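Local coordinates for Lin1840 protein (Listeria innocua serovar 6a, PDB 4ZOC), which probably hydrolyses terminal, non-reducing beta-D-glucosyl residues to release beta-D-glucose, as a glycoside hydrolase family 3 beta-glucosidase involved in beta-1,2-glucan metabolism, at residues A[22-27]-A[59-64]; A[88-93]-A[129-134]. The protein carries 2 engineered substitutions. All coordinates share one frame; numbering follows the deposited sequence.

Interaction 1: A[22-27]-A[59-64]; sequences CLQLSP and SVLGSS
Gln24 pairs with Ser59 and Leu25 with Val60 where strands 23-25 and 59-61 run parallel, their short axes 4.6 Å apart and splayed by 37°. Three backbone hydrogen bonds form the ladder: Ser59 N gives to Leu23 O, Leu25 N to Ser59 O, and Leu61 N to Leu25 O. In the last, the donor stands 40° above the carbonyl plane, and Val60 CA adds a CA-H...O contact to the same oxygen. A polar side-chain bond lies on the face carrying Gln24 and Ser59: Gln24 NE2 donates to Ser59 OG at 2.9 Å, nearly straight (166°) and in the amide plane. Ser59 OG is also hydrogen-bonded to Val87 O of the next strand, so one hydroxyl ties three strands together. Gln24 CG and Ser59 OG each stand anti to their own backbone N, which sets the extended glutamine chain beside the hydroxyl on this face. Leu61 lies across the Gln24 amide; its CB is 3.6 Å from Gln24 CD and its CD1 meets OE1, a buried oxygen that has no polar partner in the model. Pro27, just after strand 23-25, packs its CB on Val60 CG1 at 4.0 Å, and its ring lies against backbone oxygens, CD 3.2 Å from Leu61 O and CG near Gly62 O. A water joins Ser26, just past its strand, to the last residue of the other: 2.6 Å from Ser26 OG, and donating to Leu61 O at 2.9 Å. With helices 37-47 and 51-54 in the connection, this is the pairing of the first two strands in the TIM-barrel-like domain of family 3 glycoside hydrolases.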
# COMPACT_ATOMS: atom_id res chain seq x y z
N CYS A 22 -5.34 -29.07 23.81
CA CYS A 22 -5.19 -28.07 22.77
C CYS A 22 -5.71 -26.67 23.14
O CYS A 22 -5.90 -25.84 22.24
CB CYS A 22 -5.88 -28.53 21.46
SG CYS A 22 -5.19 -30.08 20.83
N LEU A 23 -5.90 -26.42 24.45
CA LEU A 23 -6.35 -25.16 24.99
C LEU A 23 -5.26 -24.50 25.88
O LEU A 23 -4.64 -25.14 26.73
CB LEU A 23 -7.58 -25.37 25.79
CG LEU A 23 -8.12 -24.15 26.52
CD1 LEU A 23 -8.72 -23.14 25.59
CD2 LEU A 23 -9.11 -24.63 27.53
N GLN A 24 -5.06 -23.21 25.67
CA GLN A 24 -4.21 -22.38 26.51
C GLN A 24 -5.02 -21.30 27.22
O GLN A 24 -5.83 -20.61 26.60
CB GLN A 24 -3.08 -21.73 25.68
CG GLN A 24 -2.05 -20.99 26.48
CD GLN A 24 -1.04 -20.38 25.58
OE1 GLN A 24 -1.37 -19.48 24.75
NE2 GLN A 24 0.20 -20.88 25.65
N LEU A 25 -4.75 -21.18 28.54
CA LEU A 25 -5.46 -20.25 29.42
C LEU A 25 -4.56 -19.33 30.20
O LEU A 25 -3.43 -19.68 30.48
CB LEU A 25 -6.37 -21.01 30.39
CG LEU A 25 -7.38 -21.88 29.74
CD1 LEU A 25 -8.07 -22.62 30.90
CD2 LEU A 25 -8.40 -21.14 28.94
N SER A 26 -5.10 -18.16 30.58
CA SER A 26 -4.41 -17.24 31.48
C SER A 26 -4.28 -17.92 32.85
O SER A 26 -5.11 -18.79 33.18
CB SER A 26 -5.23 -15.99 31.63
OG SER A 26 -5.17 -15.22 30.43
N PRO A 27 -3.28 -17.52 33.67
CA PRO A 27 -3.01 -18.33 34.87
C PRO A 27 -4.15 -18.35 35.91
O PRO A 27 -4.32 -19.34 36.69
CB PRO A 27 -1.79 -17.67 35.47
CG PRO A 27 -1.77 -16.25 34.88
CD PRO A 27 -2.26 -16.49 33.47
N SER A 59 -1.91 -25.72 28.37
CA SER A 59 -0.90 -24.69 28.61
C SER A 59 -1.45 -23.46 29.33
O SER A 59 -2.60 -23.15 29.21
CB SER A 59 -0.29 -24.32 27.18
OG SER A 59 0.65 -23.25 27.28
N VAL A 60 -0.56 -22.75 30.03
CA VAL A 60 -0.74 -21.47 30.59
C VAL A 60 -0.01 -20.41 29.80
O VAL A 60 1.13 -20.64 29.42
CB VAL A 60 -0.12 -21.46 32.00
CG1 VAL A 60 -0.26 -20.10 32.65
CG2 VAL A 60 -0.83 -22.49 32.85
N LEU A 61 -0.64 -19.25 29.55
CA LEU A 61 0.21 -18.12 29.11
C LEU A 61 0.12 -16.93 30.03
O LEU A 61 -0.94 -16.62 30.61
CB LEU A 61 -0.05 -17.69 27.68
CG LEU A 61 -1.15 -16.65 27.51
CD1 LEU A 61 -1.11 -16.15 26.09
CD2 LEU A 61 -2.40 -17.41 27.79
N GLY A 62 1.28 -16.33 30.25
CA GLY A 62 1.37 -15.17 31.04
C GLY A 62 1.26 -15.38 32.57
O GLY A 62 0.69 -14.55 33.27
N SER A 63 1.82 -16.48 33.05
CA SER A 63 2.10 -16.61 34.50
C SER A 63 2.76 -15.30 35.05
O SER A 63 3.50 -14.65 34.34
CB SER A 63 2.98 -17.81 34.80
OG SER A 63 3.35 -17.84 36.16
N SER A 64 2.39 -14.90 36.27
CA SER A 64 2.89 -13.66 36.82
C SER A 64 4.20 -13.76 37.52
O SER A 64 4.84 -12.73 37.74
CB SER A 64 1.81 -12.94 37.71
OG SER A 64 1.43 -13.77 38.78
O HOH W 1 -2.74 -14.39 30.19

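Interaction 2: A[88-93]-A[129-134]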
# COMPACT_ATOMS: atom_id res chain seq x y z
N PHE A 88 4.21 -23.53 30.14
CA PHE A 88 4.04 -22.11 30.48
C PHE A 88 4.75 -21.27 29.44
O PHE A 88 5.98 -21.42 29.21
CB PHE A 88 4.66 -21.82 31.86
CG PHE A 88 3.83 -22.33 33.02
CD1 PHE A 88 3.81 -23.70 33.35
CD2 PHE A 88 3.01 -21.45 33.73
CE1 PHE A 88 3.01 -24.14 34.38
CE2 PHE A 88 2.23 -21.87 34.80
CZ PHE A 88 2.21 -23.23 35.11
N MET A 89 4.00 -20.38 28.83
CA MET A 89 4.50 -19.52 27.79
C MET A 89 4.29 -18.04 28.14
O MET A 89 3.37 -17.68 28.91
CB MET A 89 3.74 -19.82 26.51
CG MET A 89 3.62 -21.28 26.17
SD MET A 89 3.31 -21.59 24.43
CE MET A 89 2.95 -23.33 24.53
N ALA A 90 5.16 -17.18 27.58
CA ALA A 90 5.05 -15.76 27.94
C ALA A 90 5.61 -14.88 26.85
O ALA A 90 6.38 -15.35 26.00
CB ALA A 90 5.80 -15.51 29.24
N ASP A 91 5.25 -13.61 26.89
CA ASP A 91 5.82 -12.62 25.97
C ASP A 91 7.10 -12.01 26.54
O ASP A 91 7.01 -11.08 27.33
CB ASP A 91 4.78 -11.53 25.73
CG ASP A 91 3.64 -12.06 24.83
OD1 ASP A 91 3.88 -12.33 23.62
OD2 ASP A 91 2.57 -12.17 25.32
N VAL A 92 8.25 -12.61 26.19
CA VAL A 92 9.58 -12.11 26.47
C VAL A 92 10.19 -11.63 25.16
O VAL A 92 10.73 -12.38 24.40
CB VAL A 92 10.43 -13.13 27.29
CG1 VAL A 92 11.61 -12.42 27.90
CG2 VAL A 92 9.45 -13.84 28.24
N ILE A 93 10.01 -10.34 24.91
CA ILE A 93 10.16 -9.77 23.55
C ILE A 93 11.50 -9.10 23.40
O ILE A 93 12.19 -9.24 22.38
CB ILE A 93 9.03 -8.79 23.23
CG1 ILE A 93 7.63 -9.46 23.52
CG2 ILE A 93 9.19 -8.18 21.82
CD1 ILE A 93 7.48 -10.83 22.85
N ASP A 129 11.84 -17.28 36.44
CA ASP A 129 10.52 -16.94 36.92
C ASP A 129 9.47 -17.95 36.43
O ASP A 129 8.29 -17.69 36.49
CB ASP A 129 10.18 -15.48 36.53
CG ASP A 129 9.52 -14.72 37.62
OD1 ASP A 129 9.54 -15.18 38.79
OD2 ASP A 129 8.97 -13.65 37.33
N GLY A 130 9.93 -19.10 35.91
CA GLY A 130 9.08 -20.23 35.62
C GLY A 130 8.53 -20.41 34.21
O GLY A 130 7.70 -21.25 34.00
N HIS A 131 8.96 -19.59 33.28
CA HIS A 131 8.51 -19.65 31.89
C HIS A 131 9.31 -20.61 31.03
O HIS A 131 10.51 -20.58 31.05
CB HIS A 131 8.59 -18.25 31.27
CG HIS A 131 7.85 -17.19 32.03
ND1 HIS A 131 6.48 -17.15 32.15
CD2 HIS A 131 8.31 -16.15 32.78
CE1 HIS A 131 6.12 -16.13 32.90
NE2 HIS A 131 7.22 -15.52 33.30
N HIS A 132 8.61 -21.38 30.19
CA HIS A 132 9.21 -22.42 29.33
C HIS A 132 9.39 -21.97 27.90
O HIS A 132 10.27 -22.47 27.23
CB HIS A 132 8.37 -23.66 29.25
CG HIS A 132 8.01 -24.20 30.61
ND1 HIS A 132 6.86 -24.91 30.84
CD2 HIS A 132 8.67 -24.14 31.79
CE1 HIS A 132 6.79 -25.22 32.13
NE2 HIS A 132 7.89 -24.80 32.72
N VAL A 133 8.49 -21.12 27.41
CA VAL A 133 8.48 -20.64 26.02
C VAL A 133 8.33 -19.14 25.97
O VAL A 133 7.55 -18.58 26.73
CB VAL A 133 7.19 -21.20 25.26
CG1 VAL A 133 7.10 -20.80 23.81
CG2 VAL A 133 7.11 -22.69 25.34
N THR A 134 9.02 -18.50 25.03
CA THR A 134 8.70 -17.12 24.73
C THR A 134 8.17 -16.94 23.33
O THR A 134 8.67 -17.57 22.39
CB THR A 134 9.92 -16.19 24.92
OG1 THR A 134 9.54 -14.85 24.59
CG2 THR A 134 11.16 -16.56 23.99
O HOH W 2 3.72 -18.23 31.61
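Met89 and Ala90 pair in parallel with Val133 and Thr134, and Phe88 O starts the ladder by accepting from both His132 N (2.8 Å) and Val133 N (3.1 Å), before Ala90 N gives to Val133 O. These are the third and fourth strands of the TIM-barrel-like domain, 87-90 and 133-134, and helices 103-108 and 112-128 lie in the connection between them. The second helix ends in a Schellman motif with Gly130 at positive phi as its C-prime residue; the chain then turns through His131 and His132 into the short strand.

The two histidines meet different parts of strand 87-90. Phe88 turns a ring edge toward the face of His132 in an offset edge-to-face pair, planes at 85° and CD1 3.6 Å from His132 CE1. Phe88 CB lies over that same imidazole in a CH-pi contact, 4.1 Å from its centroid. On the other histidine, Ala90 CB sits over one face of the His131 ring, 3.8 Å from the centroid, while Asp129 O approaches the opposite face. A water in the plane of this ring lies 3.0 Å from His131 ND1 and donates to Met89 O; His131 NE2 is hydrogen-bonded to Tyr96 OH, so the imidazole is held at both nitrogens.

Met89 and Val133 run alongside each other. Met89 CG stands anti to its own carbonyl carbon (chi1 -48°), which lays the chain against Val133, with CG meeting CB and SD meeting CG1. Past the end of strand 87-90, the Val92 side chain stands crosswise to Thr134. The Thr134 rotamer turns OG1 toward segment 88-93, where it donates to Val92 O at 2.7 Å; the hydroxyl comes in from the side of that carbonyl, tilted out of its plane, at a C=O...O angle of 109°.

Overall arrangement
Interactions 1 and 2 are both buried, with centres about 10 Å apart, and follow one another along the chain in the same parallel sheet. Strands 59-61 and 87-90 are neighbours, so the two contacts join into a run of four strands, through probable hydrogen bonds from Met89 N to Val60 O and from Gly62 N to Met89 O. Side chains meet at the seam too: Gln24 NE2 packs against Met89 SD. In interaction 1 the side-chain chemistry rests on an amide-hydroxyl bond and a proline; interaction 2 relies more on rings, with two histidines after a helix end. The side chain of Ser26 lies about 7 Å, and that of Asp91 about 6 Å, from a bound beta-D-glucopyranose.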